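Local coordinates for protein 6-aminohexanoate-dimer hydrolase (Bacillus anthracis, PDB 4GB7) that is a putative 6-aminohexanoate-dimer hydrolase of the beta-lactamase family, which probably cleaves the amide bond of a nylon-related dimer, at residues L101-V114 with Y123-H136. Numbering follows the deposited sequence.
Sequences LKELLDDNKTDAFV and YERYFNGYNESEPH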
# COMPACT_ATOMS: atom_id res chain seq x y z
N LEU A 101 2.80 0.96 -24.59
CA LEU A 101 2.90 0.83 -23.14
C LEU A 101 4.10 1.53 -22.47
O LEU A 101 3.92 2.30 -21.53
CB LEU A 101 2.94 -0.66 -22.78
CG LEU A 101 3.18 -1.02 -21.32
CD1 LEU A 101 2.00 -0.49 -20.50
CD2 LEU A 101 3.36 -2.52 -21.17
N LYS A 102 5.32 1.29 -22.96
CA LYS A 102 6.49 1.86 -22.27
C LYS A 102 6.43 3.40 -22.27
O LYS A 102 6.70 4.03 -21.26
CB LYS A 102 7.82 1.33 -22.86
CG LYS A 102 9.10 1.76 -22.11
CD LYS A 102 10.36 1.45 -22.93
CE LYS A 102 11.68 1.93 -22.31
NZ LYS A 102 12.81 1.81 -23.29
N GLU A 103 6.11 4.01 -23.41
CA GLU A 103 5.99 5.45 -23.44
C GLU A 103 4.89 6.00 -22.57
O GLU A 103 5.07 7.05 -21.95
CB GLU A 103 5.75 5.89 -24.88
CG GLU A 103 7.03 5.91 -25.69
CD GLU A 103 7.90 7.10 -25.32
OE1 GLU A 103 7.59 8.22 -25.83
OE2 GLU A 103 8.86 6.96 -24.50
N LEU A 104 3.79 5.26 -22.46
CA LEU A 104 2.64 5.68 -21.62
C LEU A 104 3.09 5.67 -20.14
O LEU A 104 2.89 6.63 -19.38
CB LEU A 104 1.42 4.79 -21.82
CG LEU A 104 0.21 4.98 -20.89
CD1 LEU A 104 -0.52 6.28 -21.22
CD2 LEU A 104 -0.71 3.79 -21.03
N LEU A 105 3.73 4.58 -19.73
CA LEU A 105 4.27 4.51 -18.38
C LEU A 105 5.18 5.69 -18.05
O LEU A 105 5.04 6.32 -17.01
CB LEU A 105 4.96 3.16 -18.13
CG LEU A 105 4.19 1.85 -18.24
CD1 LEU A 105 5.13 0.65 -18.24
CD2 LEU A 105 3.18 1.72 -17.10
N ASP A 106 6.11 5.99 -18.94
CA ASP A 106 7.09 7.05 -18.71
C ASP A 106 6.37 8.42 -18.65
O ASP A 106 6.73 9.26 -17.82
CB ASP A 106 8.17 7.02 -19.84
CG ASP A 106 9.44 7.79 -19.50
OD1 ASP A 106 9.72 8.08 -18.35
OD2 ASP A 106 10.22 8.14 -20.44
N ASP A 107 5.38 8.62 -19.54
CA ASP A 107 4.67 9.88 -19.67
C ASP A 107 3.91 10.17 -18.36
O ASP A 107 3.64 11.33 -18.03
CB ASP A 107 3.67 9.84 -20.82
CG ASP A 107 3.14 11.24 -21.18
OD1 ASP A 107 3.95 12.20 -21.24
OD2 ASP A 107 1.92 11.38 -21.42
N ASN A 108 3.63 9.12 -17.61
CA ASN A 108 2.93 9.27 -16.35
C ASN A 108 3.81 9.03 -15.14
O ASN A 108 3.32 8.75 -14.03
CB ASN A 108 1.66 8.42 -16.32
CG ASN A 108 0.64 8.93 -17.32
OD1 ASN A 108 -0.19 9.80 -17.00
ND2 ASN A 108 0.69 8.37 -18.53
N LYS A 109 5.10 9.20 -15.33
CA LYS A 109 6.07 9.27 -14.25
C LYS A 109 6.14 7.94 -13.50
O LYS A 109 6.41 7.90 -12.32
CB LYS A 109 5.82 10.48 -13.35
CG LYS A 109 5.98 11.77 -14.15
CD LYS A 109 5.70 13.02 -13.32
CE LYS A 109 6.04 14.30 -14.05
NZ LYS A 109 5.25 14.51 -15.27
N THR A 110 5.93 6.83 -14.21
CA THR A 110 6.22 5.53 -13.66
C THR A 110 7.74 5.38 -13.42
O THR A 110 8.57 5.83 -14.21
CB THR A 110 5.75 4.43 -14.63
OG1 THR A 110 4.34 4.57 -14.87
CG2 THR A 110 6.20 2.99 -14.17
N ASP A 111 8.08 4.79 -12.30
CA ASP A 111 9.48 4.47 -11.96
C ASP A 111 9.82 2.99 -12.16
O ASP A 111 10.97 2.68 -12.48
CB ASP A 111 9.80 4.86 -10.50
CG ASP A 111 9.76 6.35 -10.26
OD1 ASP A 111 10.21 7.15 -11.11
OD2 ASP A 111 9.28 6.76 -9.20
N ALA A 112 8.85 2.10 -11.86
CA ALA A 112 9.00 0.67 -12.01
C ALA A 112 7.71 0.02 -12.41
O ALA A 112 6.64 0.37 -11.90
CB ALA A 112 9.52 0.03 -10.73
N PHE A 113 7.83 -0.98 -13.26
CA PHE A 113 6.69 -1.73 -13.74
C PHE A 113 7.13 -3.17 -13.88
O PHE A 113 8.06 -3.46 -14.59
CB PHE A 113 6.15 -1.13 -15.02
CG PHE A 113 4.85 -1.70 -15.47
CD1 PHE A 113 3.67 -1.31 -14.86
CD2 PHE A 113 4.80 -2.66 -16.47
CE1 PHE A 113 2.46 -1.84 -15.28
CE2 PHE A 113 3.59 -3.14 -16.93
CZ PHE A 113 2.42 -2.77 -16.30
N VAL A 114 6.50 -4.06 -13.11
CA VAL A 114 6.83 -5.48 -13.11
C VAL A 114 5.57 -6.31 -13.36
O VAL A 114 4.54 -6.14 -12.64
CB VAL A 114 7.45 -5.89 -11.78
CG1 VAL A 114 7.67 -7.40 -11.69
CG2 VAL A 114 8.76 -5.10 -11.50
N TYR A 123 8.07 -9.21 -17.62
CA TYR A 123 8.42 -7.89 -18.11
C TYR A 123 8.69 -7.00 -16.94
O TYR A 123 7.93 -6.99 -15.98
CB TYR A 123 7.27 -7.30 -18.87
CG TYR A 123 7.44 -5.95 -19.51
CD1 TYR A 123 8.30 -5.79 -20.57
CD2 TYR A 123 6.69 -4.86 -19.09
CE1 TYR A 123 8.40 -4.57 -21.20
CE2 TYR A 123 6.78 -3.61 -19.70
CZ TYR A 123 7.65 -3.49 -20.76
OH TYR A 123 7.69 -2.28 -21.41
N GLU A 124 9.81 -6.32 -16.97
CA GLU A 124 10.14 -5.31 -15.99
C GLU A 124 10.83 -4.15 -16.65
O GLU A 124 11.72 -4.35 -17.51
CB GLU A 124 10.98 -5.81 -14.83
CG GLU A 124 12.25 -6.50 -15.23
CD GLU A 124 13.15 -6.91 -14.08
OE1 GLU A 124 12.85 -6.60 -12.91
OE2 GLU A 124 14.17 -7.58 -14.35
N ARG A 125 10.43 -2.95 -16.23
CA ARG A 125 11.03 -1.74 -16.71
C ARG A 125 11.18 -0.77 -15.58
O ARG A 125 10.29 -0.68 -14.72
CB ARG A 125 10.21 -1.10 -17.81
CG ARG A 125 10.16 -1.93 -19.09
CD ARG A 125 11.47 -1.79 -19.85
NE ARG A 125 11.41 -2.55 -21.10
CZ ARG A 125 11.77 -3.82 -21.30
NH1 ARG A 125 12.17 -4.64 -20.31
NH2 ARG A 125 11.70 -4.31 -22.55
N TYR A 126 12.31 -0.07 -15.58
CA TYR A 126 12.69 0.95 -14.57
C TYR A 126 12.98 2.24 -15.30
O TYR A 126 13.60 2.23 -16.40
CB TYR A 126 13.88 0.49 -13.73
CG TYR A 126 13.59 -0.81 -13.02
CD1 TYR A 126 12.95 -0.82 -11.79
CD2 TYR A 126 13.77 -2.04 -13.66
CE1 TYR A 126 12.58 -2.01 -11.21
CE2 TYR A 126 13.42 -3.23 -13.08
CZ TYR A 126 12.78 -3.22 -11.88
OH TYR A 126 12.41 -4.42 -11.32
N PHE A 127 12.53 3.36 -14.75
CA PHE A 127 12.50 4.61 -15.52
C PHE A 127 13.22 5.71 -14.75
O PHE A 127 13.39 5.62 -13.55
CB PHE A 127 11.08 5.07 -15.80
CG PHE A 127 10.25 4.11 -16.61
CD1 PHE A 127 9.59 3.06 -16.02
CD2 PHE A 127 10.10 4.29 -17.95
CE1 PHE A 127 8.84 2.16 -16.76
CE2 PHE A 127 9.34 3.41 -18.72
CZ PHE A 127 8.69 2.35 -18.11
N ASN A 128 13.59 6.78 -15.45
CA ASN A 128 14.06 8.00 -14.81
C ASN A 128 15.30 7.81 -13.94
O ASN A 128 15.50 8.54 -12.98
CB ASN A 128 12.92 8.71 -14.01
CG ASN A 128 13.25 10.13 -13.61
OD1 ASN A 128 12.93 10.57 -12.50
ND2 ASN A 128 13.84 10.90 -14.56
N GLY A 129 16.11 6.80 -14.26
CA GLY A 129 17.30 6.58 -13.52
C GLY A 129 17.08 5.83 -12.24
O GLY A 129 18.05 5.60 -11.48
N TYR A 130 15.85 5.42 -12.01
CA TYR A 130 15.55 4.70 -10.76
C TYR A 130 16.24 3.31 -10.74
O TYR A 130 16.11 2.50 -11.70
CB TYR A 130 14.06 4.57 -10.56
CG TYR A 130 13.68 3.61 -9.45
CD1 TYR A 130 14.11 3.82 -8.14
CD2 TYR A 130 12.91 2.47 -9.72
CE1 TYR A 130 13.71 2.99 -7.13
CE2 TYR A 130 12.53 1.61 -8.70
CZ TYR A 130 12.95 1.85 -7.44
OH TYR A 130 12.60 0.92 -6.48
N ASN A 131 16.92 3.02 -9.63
CA ASN A 131 17.68 1.78 -9.43
C ASN A 131 16.74 0.69 -8.94
O ASN A 131 16.14 0.81 -7.86
CB ASN A 131 18.82 2.05 -8.40
CG ASN A 131 19.72 0.82 -8.13
OD1 ASN A 131 19.32 -0.32 -8.30
ND2 ASN A 131 20.96 1.08 -7.66
N GLU A 132 16.64 -0.37 -9.72
CA GLU A 132 15.74 -1.50 -9.43
C GLU A 132 15.94 -2.10 -8.06
O GLU A 132 15.00 -2.74 -7.49
CB GLU A 132 15.91 -2.60 -10.47
CG GLU A 132 17.33 -3.14 -10.62
CD GLU A 132 17.51 -3.89 -11.93
OE1 GLU A 132 18.18 -3.37 -12.84
OE2 GLU A 132 16.96 -5.01 -12.07
N SER A 133 17.13 -1.93 -7.50
CA SER A 133 17.45 -2.60 -6.21
C SER A 133 17.29 -1.68 -4.99
O SER A 133 17.54 -2.11 -3.86
CB SER A 133 18.86 -3.20 -6.25
OG SER A 133 18.97 -4.25 -7.22
N GLU A 134 16.87 -0.44 -5.22
CA GLU A 134 16.69 0.54 -4.12
C GLU A 134 15.23 0.64 -3.76
O GLU A 134 14.39 0.72 -4.62
CB GLU A 134 17.22 1.92 -4.47
CG GLU A 134 18.73 1.98 -4.59
CD GLU A 134 19.48 1.81 -3.26
OE1 GLU A 134 18.98 2.15 -2.17
OE2 GLU A 134 20.60 1.29 -3.28
N PRO A 135 14.91 0.58 -2.47
CA PRO A 135 13.49 0.66 -2.16
C PRO A 135 12.80 1.95 -2.64
O PRO A 135 13.37 3.05 -2.56
CB PRO A 135 13.48 0.53 -0.63
CG PRO A 135 14.71 -0.29 -0.34
CD PRO A 135 15.73 0.22 -1.30
N HIS A 136 11.54 1.84 -3.02
CA HIS A 136 10.71 2.94 -3.50
C HIS A 136 9.61 3.21 -2.53
O HIS A 136 9.13 2.29 -1.87
CB HIS A 136 10.07 2.47 -4.81
CG HIS A 136 9.47 3.57 -5.65
ND1 HIS A 136 8.30 4.17 -5.36
CD2 HIS A 136 9.94 4.16 -6.82
CE1 HIS A 136 8.03 5.10 -6.31
NE2 HIS A 136 9.05 5.11 -7.19
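Phe113 and Arg125 form a hydrogen-bonded pair, Phe113 N to Arg125 O and Arg125 N to Phe113 O both spanning 2.9 Å, and these two bonds join strand 110-114 to strand 123-126, whose axes run antiparallel (179°). One further backbone bond, Phe127 N to Asp111 O (2.8 Å), follows just beyond the second strand, at the bulge, with its donor above the carbonyl plane. Asp111 and Ala112 together face Phe392 of the neighbouring strand 387-393, a classic beta bulge.

Among side-chain polar contacts, His136 NE2 donates to Asp111 OD2 over 2.6 Å in a nearly straight bond (177°). The carboxylate oxygen lies in the imidazole plane and is met on its anti side. Ser394 shares OD2, while Arg54 forms a salt bridge to OD1, so both buried oxygens are satisfied.

Apolar packing joins helix 101-107 to the hairpin. With CG anti to its carbonyl carbon (chi1 -61°), Phe127 sends its ring against the side of helix 101-107: CZ meets Leu105 CB at 3.8 Å, CE2 meets Lys102 CG at 3.8 Å, and CE1 touches Thr110 CG2. On the sheet face of Phe113 and Arg125, toward this helix, the Phe113 and Tyr123 rings meet edge to edge through their CD2 atoms, 3.9 Å apart, and Leu101 CD2 reaches Tyr123 CE2; the tyrosine hydroxyl bonds to Asp87. On the opposite face, Ala112 CB lies 3.7 Å from Tyr126 CD1, and Val114 CG2 approaches Tyr126 OH, on the side covered by helix 307-318.

This beta hairpin, forming one margin of a five-stranded antiparallel sheet with helices on both faces, is characteristic of the serine beta-lactamase fold.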